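Local coordinates for 3-polyprenyl-4-hydroxybenzoate decarboxylase and related decarboxylases (Pelotomaculum thermopropionicum, PDB 6H6X), which probably decarboxylates aromatic acids reversibly, as a member of the UbiD family that works with the cofactor prenylated FMN, at residues V25-A33 and P118-D126; G40-R48 and V54-G62. The protein carries 8 engineered substitutions. All blocks are in the same frame, centred on the assembly; numbering follows the deposited sequence.

Contact 1 (V25-A33 and P118-D126); sequences VDPVFEIAA and PIPTHHAGD
V28 and T121 pair in a single backbone bridge: the NH of T121 gives a hydrogen bond to P27 O (N to O 3.1 Å), and the NH of F29 returns one to T121 O (N to O 3.0 Å). One water donates to P27 O and T121 O and accepts from A32 N, so it ties the bridge to the first turn of the helix. F29, the N-cap residue, starts from a CB directed away from 118-126, yet with CG beside the backbone N and anti to the carbonyl carbon (chi1 -49°) the far end of the ring comes nearer to that segment. Its CE1 meets CG2 of T121 at 4.0 Å, and the carbonyl oxygens of H122 and H123 lie at the ring edge, where the C-H groups carry slight positive charge. V28 CG1 lies over one face of the ring, offset toward its rim. The small methyl of A32 suits the close approach to H122 O, 3.2 Å from its CB. In the loop, D126 OD2 accepts from H123 N (3.1 Å) and secures the type I turn 123-126. The loop leads on to strand 130-139 and abuts Y264 of strand 264-280, while P436 of the second subunit packs on F29 and A124 beside the start of helix 30-38.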
ATOM      1  N   VAL B  25      15.607 -28.200  -5.174  1.00 75.45           N
ATOM      2  CA  VAL B  25      15.486 -27.285  -4.015  1.00 60.06           C
ATOM      3  C   VAL B  25      15.565 -28.082  -2.735  1.00 56.31           C
ATOM      4  O   VAL B  25      15.160 -29.233  -2.687  1.00 61.82           O
ATOM      5  CB  VAL B  25      14.176 -26.487  -4.063  1.00 63.52           C
ATOM      6  CG1 VAL B  25      14.097 -25.660  -5.329  1.00 54.59           C
ATOM      7  CG2 VAL B  25      12.961 -27.407  -4.035  1.00 74.04           C
ATOM      8  N   ASP B  26      16.087 -27.489  -1.681  1.00 57.49           N
ATOM      9  CA  ASP B  26      16.085 -28.137  -0.363  1.00 67.14           C
ATOM     10  C   ASP B  26      14.706 -27.869   0.325  1.00 75.27           C
ATOM     11  O   ASP B  26      14.251 -26.723   0.387  1.00 69.08           O
ATOM     12  CB  ASP B  26      17.230 -27.539   0.481  1.00 73.01           C
ATOM     13  CG  ASP B  26      17.622 -28.387   1.704  1.00 80.76           C
ATOM     14  OD1 ASP B  26      16.812 -29.126   2.293  1.00 89.20           O
ATOM     15  OD2 ASP B  26      18.794 -28.289   2.114  1.00102.27           O
ATOM     16  N   PRO B  27      14.042 -28.912   0.856  1.00 83.53           N
ATOM     17  CA  PRO B  27      12.830 -28.654   1.646  1.00 82.96           C
ATOM     18  C   PRO B  27      13.056 -27.828   2.930  1.00 75.09           C
ATOM     19  O   PRO B  27      12.106 -27.193   3.436  1.00 61.64           O
ATOM     20  CB  PRO B  27      12.375 -30.067   2.018  1.00 88.91           C
ATOM     21  CG  PRO B  27      13.661 -30.812   2.150  1.00 85.27           C
ATOM     22  CD  PRO B  27      14.404 -30.337   0.926  1.00 86.84           C
ATOM     23  N   VAL B  28      14.285 -27.861   3.454  1.00 76.71           N
ATOM     24  CA  VAL B  28      14.681 -27.044   4.596  1.00 72.53           C
ATOM     25  C   VAL B  28      14.951 -25.624   4.080  1.00 71.87           C
ATOM     26  O   VAL B  28      15.933 -25.398   3.364  1.00 63.91           O
ATOM     27  CB  VAL B  28      15.912 -27.628   5.332  1.00 73.04           C
ATOM     28  CG1 VAL B  28      16.283 -26.765   6.558  1.00 69.40           C
ATOM     29  CG2 VAL B  28      15.633 -29.082   5.749  1.00 72.11           C
ATOM     30  N   PHE B  29      14.009 -24.716   4.372  1.00 59.43           N
ATOM     31  CA  PHE B  29      14.061 -23.263   4.070  1.00 53.67           C
ATOM     32  C   PHE B  29      13.967 -22.799   2.649  1.00 54.44           C
ATOM     33  O   PHE B  29      13.375 -21.747   2.402  1.00 56.13           O
ATOM     34  CB  PHE B  29      15.282 -22.586   4.689  1.00 54.50           C
ATOM     35  CG  PHE B  29      15.486 -22.896   6.128  1.00 54.05           C
ATOM     36  CD1 PHE B  29      14.439 -22.817   7.029  1.00 52.72           C
ATOM     37  CD2 PHE B  29      16.763 -23.245   6.608  1.00 61.97           C
ATOM     38  CE1 PHE B  29      14.635 -23.101   8.391  1.00 56.57           C
ATOM     39  CE2 PHE B  29      16.969 -23.532   7.959  1.00 54.38           C
ATOM     40  CZ  PHE B  29      15.902 -23.452   8.849  1.00 59.94           C
ATOM     41  N   GLU B  30      14.541 -23.518   1.692  1.00 53.62           N
ATOM     42  CA  GLU B  30      14.534 -22.999   0.335  1.00 56.50           C
ATOM     43  C   GLU B  30      13.162 -22.958  -0.295  1.00 45.86           C
ATOM     44  O   GLU B  30      12.879 -22.040  -1.089  1.00 52.30           O
ATOM     45  CB  GLU B  30      15.495 -23.767  -0.578  1.00 63.65           C
ATOM     46  CG  GLU B  30      16.962 -23.570  -0.228  1.00 76.17           C
ATOM     47  CD  GLU B  30      17.908 -24.066  -1.325  1.00 79.41           C
ATOM     48  OE1 GLU B  30      17.516 -24.955  -2.126  1.00 73.26           O
ATOM     49  OE2 GLU B  30      19.046 -23.525  -1.387  1.00 82.37           O
ATOM     50  N   ILE B  31      12.325 -23.968  -0.034  1.00 49.27           N
ATOM     51  CA  ILE B  31      10.968 -23.968  -0.631  1.00 48.83           C
ATOM     52  C   ILE B  31      10.222 -22.728  -0.139  1.00 42.51           C
ATOM     53  O   ILE B  31       9.569 -22.054  -0.924  1.00 42.80           O
ATOM     54  CB  ILE B  31      10.167 -25.246  -0.283  1.00 53.47           C
ATOM     55  CG1 ILE B  31      10.659 -26.407  -1.131  1.00 50.29           C
ATOM     56  CG2 ILE B  31       8.659 -25.040  -0.509  1.00 49.87           C
ATOM     57  CD1 ILE B  31      10.054 -27.744  -0.774  1.00 52.24           C
ATOM     58  N   ALA B  32      10.359 -22.422   1.156  1.00 41.23           N
ATOM     59  CA  ALA B  32       9.643 -21.285   1.743  1.00 42.09           C
ATOM     60  C   ALA B  32      10.172 -19.991   1.188  1.00 46.23           C
ATOM     61  O   ALA B  32       9.410 -19.067   0.889  1.00 46.75           O
ATOM     62  CB  ALA B  32       9.788 -21.315   3.261  1.00 41.76           C
ATOM     63  N   ALA B  33      11.498 -19.917   1.050  1.00 48.04           N
ATOM     64  CA  ALA B  33      12.142 -18.741   0.516  1.00 44.48           C
ATOM     65  C   ALA B  33      11.776 -18.450  -0.899  1.00 47.83           C
ATOM     66  O   ALA B  33      11.482 -17.306  -1.263  1.00 52.32           O
ATOM     67  CB  ALA B  33      13.643 -18.882   0.662  1.00 53.63           C
ATOM     68  N   PRO B 118       8.029 -35.025   1.390  1.00 46.07           N
ATOM     69  CA  PRO B 118       8.900 -33.868   1.440  1.00 47.95           C
ATOM     70  C   PRO B 118       8.300 -32.747   2.321  1.00 43.87           C
ATOM     71  O   PRO B 118       7.968 -31.710   1.833  1.00 48.90           O
ATOM     72  CB  PRO B 118       8.964 -33.450  -0.022  1.00 50.21           C
ATOM     73  CG  PRO B 118       7.596 -33.799  -0.547  1.00 49.12           C
ATOM     74  CD  PRO B 118       7.264 -35.087   0.132  1.00 49.92           C
ATOM     75  N   ILE B 119       8.224 -32.978   3.616  1.00 41.64           N
ATOM     76  CA  ILE B 119       7.585 -32.062   4.501  1.00 48.91           C
ATOM     77  C   ILE B 119       8.596 -30.967   4.783  1.00 55.07           C
ATOM     78  O   ILE B 119       9.619 -31.243   5.394  1.00 51.15           O
ATOM     79  CB  ILE B 119       7.136 -32.748   5.788  1.00 50.04           C
ATOM     80  CG1 ILE B 119       6.152 -33.860   5.443  1.00 49.36           C
ATOM     81  CG2 ILE B 119       6.518 -31.753   6.766  1.00 51.70           C
ATOM     82  CD1 ILE B 119       5.880 -34.795   6.563  1.00 51.02           C
ATOM     83  N   PRO B 120       8.283 -29.705   4.401  1.00 56.04           N
ATOM     84  CA  PRO B 120       9.240 -28.612   4.543  1.00 48.75           C
ATOM     85  C   PRO B 120       9.473 -28.129   5.939  1.00 45.10           C
ATOM     86  O   PRO B 120       8.644 -28.340   6.824  1.00 52.43           O
ATOM     87  CB  PRO B 120       8.595 -27.467   3.739  1.00 51.52           C
ATOM     88  CG  PRO B 120       7.486 -28.093   2.939  1.00 52.68           C
ATOM     89  CD  PRO B 120       7.024 -29.212   3.809  1.00 54.65           C
ATOM     90  N   THR B 121      10.598 -27.450   6.111  1.00 53.58           N
ATOM     91  CA  THR B 121      10.873 -26.620   7.295  1.00 53.81           C
ATOM     92  C   THR B 121      10.760 -25.184   6.797  1.00 50.05           C
ATOM     93  O   THR B 121      11.384 -24.808   5.787  1.00 45.62           O
ATOM     94  CB  THR B 121      12.258 -26.975   7.865  1.00 56.76           C
ATOM     95  OG1 THR B 121      12.309 -28.394   8.064  1.00 62.53           O
ATOM     96  CG2 THR B 121      12.493 -26.335   9.175  1.00 55.99           C
ATOM     97  N   HIS B 122       9.887 -24.385   7.417  1.00 53.33           N
ATOM     98  CA  HIS B 122       9.458 -23.147   6.765  1.00 50.45           C
ATOM     99  C   HIS B 122      10.293 -21.893   7.162  1.00 50.82           C
ATOM    100  O   HIS B 122      10.870 -21.227   6.300  1.00 51.55           O
ATOM    101  CB  HIS B 122       7.965 -22.932   7.000  1.00 49.64           C
ATOM    102  CG  HIS B 122       7.107 -23.946   6.320  1.00 50.26           C
ATOM    103  ND1 HIS B 122       6.731 -25.130   6.919  1.00 48.55           N
ATOM    104  CD2 HIS B 122       6.592 -23.974   5.069  1.00 45.92           C
ATOM    105  CE1 HIS B 122       6.007 -25.836   6.064  1.00 51.18           C
ATOM    106  NE2 HIS B 122       5.910 -25.158   4.936  1.00 45.73           N
ATOM    107  N   HIS B 123      10.297 -21.566   8.447  1.00 47.48           N
ATOM    108  CA  HIS B 123      10.955 -20.378   8.982  1.00 56.54           C
ATOM    109  C   HIS B 123      12.077 -20.750   9.954  1.00 61.33           C
ATOM    110  O   HIS B 123      12.048 -21.819  10.541  1.00 55.40           O
ATOM    111  CB  HIS B 123       9.909 -19.503   9.675  1.00 54.40           C
ATOM    112  CG  HIS B 123       8.937 -18.880   8.710  1.00 57.28           C
ATOM    113  ND1 HIS B 123       7.693 -19.419   8.474  1.00 51.62           N
ATOM    114  CD2 HIS B 123       9.044 -17.803   7.885  1.00 55.79           C
ATOM    115  CE1 HIS B 123       7.039 -18.655   7.607  1.00 55.85           C
ATOM    116  NE2 HIS B 123       7.849 -17.691   7.206  1.00 55.39           N
ATOM    117  N   ALA B 124      13.032 -19.829  10.124  1.00 70.70           N
ATOM    118  CA  ALA B 124      14.252 -19.971  10.969  1.00 66.62           C
ATOM    119  C   ALA B 124      14.008 -20.538  12.344  1.00 57.33           C
ATOM    120  O   ALA B 124      14.613 -21.530  12.723  1.00 60.87           O
ATOM    121  CB  ALA B 124      14.942 -18.611  11.120  1.00 73.94           C
ATOM    122  N   GLY B 125      13.115 -19.920  13.103  1.00 59.18           N
ATOM    123  CA  GLY B 125      12.808 -20.421  14.457  1.00 63.89           C
ATOM    124  C   GLY B 125      12.015 -21.729  14.601  1.00 65.01           C
ATOM    125  O   GLY B 125      11.726 -22.126  15.718  1.00 62.75           O
ATOM    126  N   ASP B 126      11.621 -22.376  13.497  1.00 71.75           N
ATOM    127  CA  ASP B 126      10.724 -23.553  13.566  1.00 74.55           C
ATOM    128  C   ASP B 126      11.434 -24.773  14.184  1.00 73.32           C
ATOM    129  O   ASP B 126      12.576 -25.058  13.832  1.00 60.80           O
ATOM    130  CB  ASP B 126      10.192 -23.953  12.159  1.00 70.09           C
ATOM    131  CG  ASP B 126       9.120 -22.987  11.594  1.00 64.91           C
ATOM    132  OD1 ASP B 126       8.682 -22.001  12.241  1.00 70.00           O
ATOM    133  OD2 ASP B 126       8.698 -23.259  10.464  1.00 63.79           O
TER
HETATM  134  O   HOH W   1      11.222 -24.649   3.158  1.00 45.16           O

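Contact 2 (G40-R48 and V54-G62); sequences GICSLLFER and VPVVTGLAG
Strands 43-46 and 56-58 run antiparallel as a beta hairpin, their axes 4.7 Å apart at an angle of 171°, with L44-T58 and F46-V56 as hydrogen-bonded pairs and L45-V57 as the non-hydrogen-bonded pair between them. They are the inner strands of a four-stranded mixed sheet, flanked by 18-21 and 286-287. L44, F46, V56 and T58 share one face of the sheet; the apolar side chains of the first three pack on helix 30-38, as suits their buried setting. On the other face, V57 meets helix 5-14. The F46 ring brings CE2 to within 4.0 Å of T58 CG2, a methyl at the ring edge. L45 and P55 run side by side, CD1 of L45 being 3.8 Å from P55 CB. Beyond the strand, G59 takes a positive phi of 75°, which favours glycine, and its NH bonds to E295. T58 O is gripped twice: L44 N donates from one face of the carbonyl plane at 3.1 Å, and S43 OG, a small hydroxyl suited to this spot, donates from the opposite face at 2.9 Å, lying 39° out of that plane.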
ATOM      1  N   GLY B  40       1.353 -14.286  -3.879  1.00 46.84           N
ATOM      2  CA  GLY B  40       0.404 -13.430  -4.540  1.00 55.53           C
ATOM      3  C   GLY B  40       0.532 -13.309  -6.060  1.00 59.61           C
ATOM      4  O   GLY B  40      -0.347 -12.676  -6.670  1.00 61.21           O
ATOM      5  N   ILE B  41       1.584 -13.862  -6.695  1.00 55.65           N
ATOM      6  CA  ILE B  41       1.697 -13.721  -8.169  1.00 66.33           C
ATOM      7  C   ILE B  41       1.415 -15.073  -8.816  1.00 55.23           C
ATOM      8  O   ILE B  41       0.578 -15.168  -9.690  1.00 61.74           O
ATOM      9  CB  ILE B  41       2.993 -13.005  -8.696  1.00 68.38           C
ATOM     10  CG1 ILE B  41       3.957 -13.960  -9.438  1.00 84.08           C
ATOM     11  CG2 ILE B  41       3.664 -12.183  -7.600  1.00 66.82           C
ATOM     12  CD1 ILE B  41       5.208 -13.317 -10.037  1.00 85.75           C
ATOM     13  N   CYS B  42       2.072 -16.120  -8.354  1.00 53.69           N
ATOM     14  CA  CYS B  42       1.809 -17.439  -8.875  1.00 59.76           C
ATOM     15  C   CYS B  42       2.137 -18.588  -7.932  1.00 49.33           C
ATOM     16  O   CYS B  42       2.958 -18.476  -7.043  1.00 53.41           O
ATOM     17  CB  CYS B  42       2.584 -17.631 -10.195  1.00 61.01           C
ATOM     18  SG  CYS B  42       4.361 -17.831  -9.898  1.00 64.85           S
ATOM     19  N   SER B  43       1.483 -19.710  -8.204  1.00 50.92           N
ATOM     20  CA  SER B  43       1.731 -20.978  -7.552  1.00 44.41           C
ATOM     21  C   SER B  43       3.024 -21.535  -8.084  1.00 45.81           C
ATOM     22  O   SER B  43       3.322 -21.358  -9.270  1.00 40.14           O
ATOM     23  CB  SER B  43       0.602 -21.958  -7.872  1.00 40.98           C
ATOM     24  OG  SER B  43       0.859 -23.201  -7.254  1.00 45.19           O
ATOM     25  N   LEU B  44       3.768 -22.224  -7.225  1.00 44.61           N
ATOM     26  CA  LEU B  44       4.977 -22.877  -7.618  1.00 49.16           C
ATOM     27  C   LEU B  44       4.903 -24.381  -7.350  1.00 55.35           C
ATOM     28  O   LEU B  44       4.569 -24.829  -6.229  1.00 45.60           O
ATOM     29  CB  LEU B  44       6.160 -22.316  -6.851  1.00 47.85           C
ATOM     30  CG  LEU B  44       6.564 -20.881  -7.047  1.00 51.22           C
ATOM     31  CD1 LEU B  44       7.693 -20.566  -6.064  1.00 52.86           C
ATOM     32  CD2 LEU B  44       7.034 -20.663  -8.461  1.00 55.68           C
ATOM     33  N   LEU B  45       5.273 -25.147  -8.375  1.00 56.42           N
ATOM     34  CA  LEU B  45       5.381 -26.590  -8.299  1.00 53.94           C
ATOM     35  C   LEU B  45       6.860 -26.978  -8.356  1.00 51.74           C
ATOM     36  O   LEU B  45       7.502 -26.829  -9.379  1.00 50.85           O
ATOM     37  CB  LEU B  45       4.575 -27.197  -9.455  1.00 55.40           C
ATOM     38  CG  LEU B  45       4.655 -28.703  -9.674  1.00 58.55           C
ATOM     39  CD1 LEU B  45       4.331 -29.537  -8.465  1.00 62.89           C
ATOM     40  CD2 LEU B  45       3.653 -29.040 -10.778  1.00 65.32           C
ATOM     41  N   PHE B  46       7.395 -27.466  -7.243  1.00 48.96           N
ATOM     42  CA  PHE B  46       8.772 -27.869  -7.137  1.00 51.91           C
ATOM     43  C   PHE B  46       8.979 -29.328  -7.570  1.00 60.89           C
ATOM     44  O   PHE B  46       8.769 -30.267  -6.750  1.00 50.46           O
ATOM     45  CB  PHE B  46       9.278 -27.678  -5.711  1.00 53.58           C
ATOM     46  CG  PHE B  46       9.275 -26.230  -5.258  1.00 66.57           C
ATOM     47  CD1 PHE B  46      10.348 -25.387  -5.538  1.00 62.86           C
ATOM     48  CD2 PHE B  46       8.207 -25.713  -4.521  1.00 57.75           C
ATOM     49  CE1 PHE B  46      10.353 -24.060  -5.109  1.00 64.74           C
ATOM     50  CE2 PHE B  46       8.212 -24.396  -4.083  1.00 59.63           C
ATOM     51  CZ  PHE B  46       9.288 -23.566  -4.369  1.00 66.57           C
ATOM     52  N   GLU B  47       9.430 -29.509  -8.826  1.00 61.95           N
ATOM     53  CA  GLU B  47       9.545 -30.840  -9.453  1.00 60.24           C
ATOM     54  C   GLU B  47      10.669 -31.693  -8.938  1.00 57.93           C
ATOM     55  O   GLU B  47      10.623 -32.900  -9.122  1.00 73.02           O
ATOM     56  CB  GLU B  47       9.641 -30.752 -10.974  1.00 64.72           C
ATOM     57  CG  GLU B  47       8.464 -30.041 -11.623  1.00 71.24           C
ATOM     58  CD  GLU B  47       8.284 -30.359 -13.109  1.00 79.44           C
ATOM     59  OE1 GLU B  47       9.161 -29.995 -13.927  1.00 81.94           O
ATOM     60  OE2 GLU B  47       7.211 -30.928 -13.470  1.00 93.92           O
ATOM     61  N   ARG B  48      11.645 -31.103  -8.255  1.00 62.59           N
ATOM     62  CA  ARG B  48      12.750 -31.858  -7.678  1.00 65.34           C
ATOM     63  C   ARG B  48      13.084 -31.330  -6.309  1.00 62.55           C
ATOM     64  O   ARG B  48      13.644 -30.235  -6.175  1.00 79.31           O
ATOM     65  CB  ARG B  48      13.990 -31.784  -8.587  1.00 70.63           C
ATOM     66  N   VAL B  54       8.713 -37.153  -4.678  1.00 63.28           N
ATOM     67  CA  VAL B  54       7.436 -36.410  -4.591  1.00 63.07           C
ATOM     68  C   VAL B  54       7.650 -34.892  -4.777  1.00 46.49           C
ATOM     69  O   VAL B  54       8.419 -34.306  -4.038  1.00 51.62           O
ATOM     70  CB  VAL B  54       6.772 -36.707  -3.226  1.00 65.73           C
ATOM     71  CG1 VAL B  54       5.532 -35.823  -2.999  1.00 70.16           C
ATOM     72  CG2 VAL B  54       6.448 -38.203  -3.118  1.00 55.37           C
ATOM     73  N   PRO B  55       6.958 -34.249  -5.732  1.00 44.80           N
ATOM     74  CA  PRO B  55       6.981 -32.799  -5.826  1.00 48.38           C
ATOM     75  C   PRO B  55       6.147 -32.082  -4.745  1.00 53.12           C
ATOM     76  O   PRO B  55       5.359 -32.737  -4.064  1.00 43.53           O
ATOM     77  CB  PRO B  55       6.400 -32.513  -7.203  1.00 44.88           C
ATOM     78  CG  PRO B  55       5.569 -33.648  -7.515  1.00 49.75           C
ATOM     79  CD  PRO B  55       6.072 -34.833  -6.751  1.00 48.46           C
ATOM     80  N   VAL B  56       6.391 -30.767  -4.581  1.00 52.88           N
ATOM     81  CA  VAL B  56       5.730 -29.935  -3.577  1.00 42.42           C
ATOM     82  C   VAL B  56       5.082 -28.795  -4.303  1.00 43.49           C
ATOM     83  O   VAL B  56       5.697 -28.211  -5.183  1.00 46.03           O
ATOM     84  CB  VAL B  56       6.705 -29.424  -2.540  1.00 47.94           C
ATOM     85  CG1 VAL B  56       6.055 -28.362  -1.646  1.00 51.72           C
ATOM     86  CG2 VAL B  56       7.191 -30.585  -1.684  1.00 49.91           C
ATOM     87  N   VAL B  57       3.811 -28.504  -3.996  1.00 33.76           N
ATOM     88  CA  VAL B  57       3.149 -27.351  -4.592  1.00 35.90           C
ATOM     89  C   VAL B  57       2.824 -26.355  -3.447  1.00 35.90           C
ATOM     90  O   VAL B  57       2.550 -26.739  -2.304  1.00 39.56           O
ATOM     91  CB  VAL B  57       1.951 -27.770  -5.455  1.00 35.22           C
ATOM     92  CG1 VAL B  57       0.783 -28.281  -4.617  1.00 34.32           C
ATOM     93  CG2 VAL B  57       1.471 -26.663  -6.328  1.00 38.89           C
ATOM     94  N   THR B  58       2.941 -25.073  -3.742  1.00 40.57           N
ATOM     95  CA  THR B  58       2.573 -24.033  -2.783  1.00 43.18           C
ATOM     96  C   THR B  58       1.881 -22.880  -3.510  1.00 42.66           C
ATOM     97  O   THR B  58       2.079 -22.705  -4.697  1.00 38.86           O
ATOM     98  CB  THR B  58       3.752 -23.572  -1.922  1.00 46.07           C
ATOM     99  OG1 THR B  58       3.274 -22.747  -0.830  1.00 48.94           O
ATOM    100  CG2 THR B  58       4.772 -22.836  -2.744  1.00 45.99           C
ATOM    101  N   GLY B  59       0.999 -22.172  -2.793  1.00 37.31           N
ATOM    102  CA  GLY B  59       0.366 -20.961  -3.304  1.00 37.71           C
ATOM    103  C   GLY B  59      -0.720 -21.271  -4.332  1.00 43.49           C
ATOM    104  O   GLY B  59      -0.743 -20.663  -5.390  1.00 43.64           O
ATOM    105  N   LEU B  60      -1.633 -22.179  -3.996  1.00 41.11           N
ATOM    106  CA  LEU B  60      -2.748 -22.587  -4.899  1.00 42.74           C
ATOM    107  C   LEU B  60      -3.689 -21.490  -5.255  1.00 46.02           C
ATOM    108  O   LEU B  60      -4.242 -21.466  -6.369  1.00 48.67           O
ATOM    109  CB  LEU B  60      -3.583 -23.732  -4.300  1.00 44.35           C
ATOM    110  CG  LEU B  60      -2.804 -25.015  -4.002  1.00 43.59           C
ATOM    111  CD1 LEU B  60      -3.743 -26.056  -3.467  1.00 44.59           C
ATOM    112  CD2 LEU B  60      -2.104 -25.510  -5.248  1.00 46.38           C
ATOM    113  N   ALA B  61      -3.875 -20.572  -4.323  1.00 46.46           N
ATOM    114  CA  ALA B  61      -4.666 -19.375  -4.571  1.00 44.41           C
ATOM    115  C   ALA B  61      -4.159 -18.288  -3.632  1.00 48.11           C
ATOM    116  O   ALA B  61      -4.075 -18.511  -2.432  1.00 52.23           O
ATOM    117  CB  ALA B  61      -6.141 -19.669  -4.289  1.00 49.75           C
ATOM    118  N   GLY B  62      -3.830 -17.133  -4.180  1.00 44.38           N
ATOM    119  CA  GLY B  62      -3.210 -16.056  -3.449  1.00 45.80           C
ATOM    120  C   GLY B  62      -3.820 -14.692  -3.675  1.00 45.40           C
ATOM    121  O   GLY B  62      -3.186 -13.694  -3.386  1.00 51.22           O
TER

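Contacts 1 and 2 lie with their centres 13 Å apart, and helix 30-38 leads from the first into strand 43-46 of the second. They touch directly: V25 N probably hydrogen-bonds to R48 O at 3.0 Å, V25 CG2 packs on F46 CD1 at 3.6 Å, and P118 CG meets V56 CG2 at 3.4 Å. I31 of the helix also packs on F46 and V56. Neither contact supplies a residue of the prenylated FMN pocket, whose residues lie between 132 and 296, but both come near it: the side chain of H122 is about 8 Å from the cofactor and that of T58 about 10 Å. Both side chains hydrogen-bond to T288, H122 through NE2 to its hydroxyl and T58 through OG1 to its carbonyl oxygen.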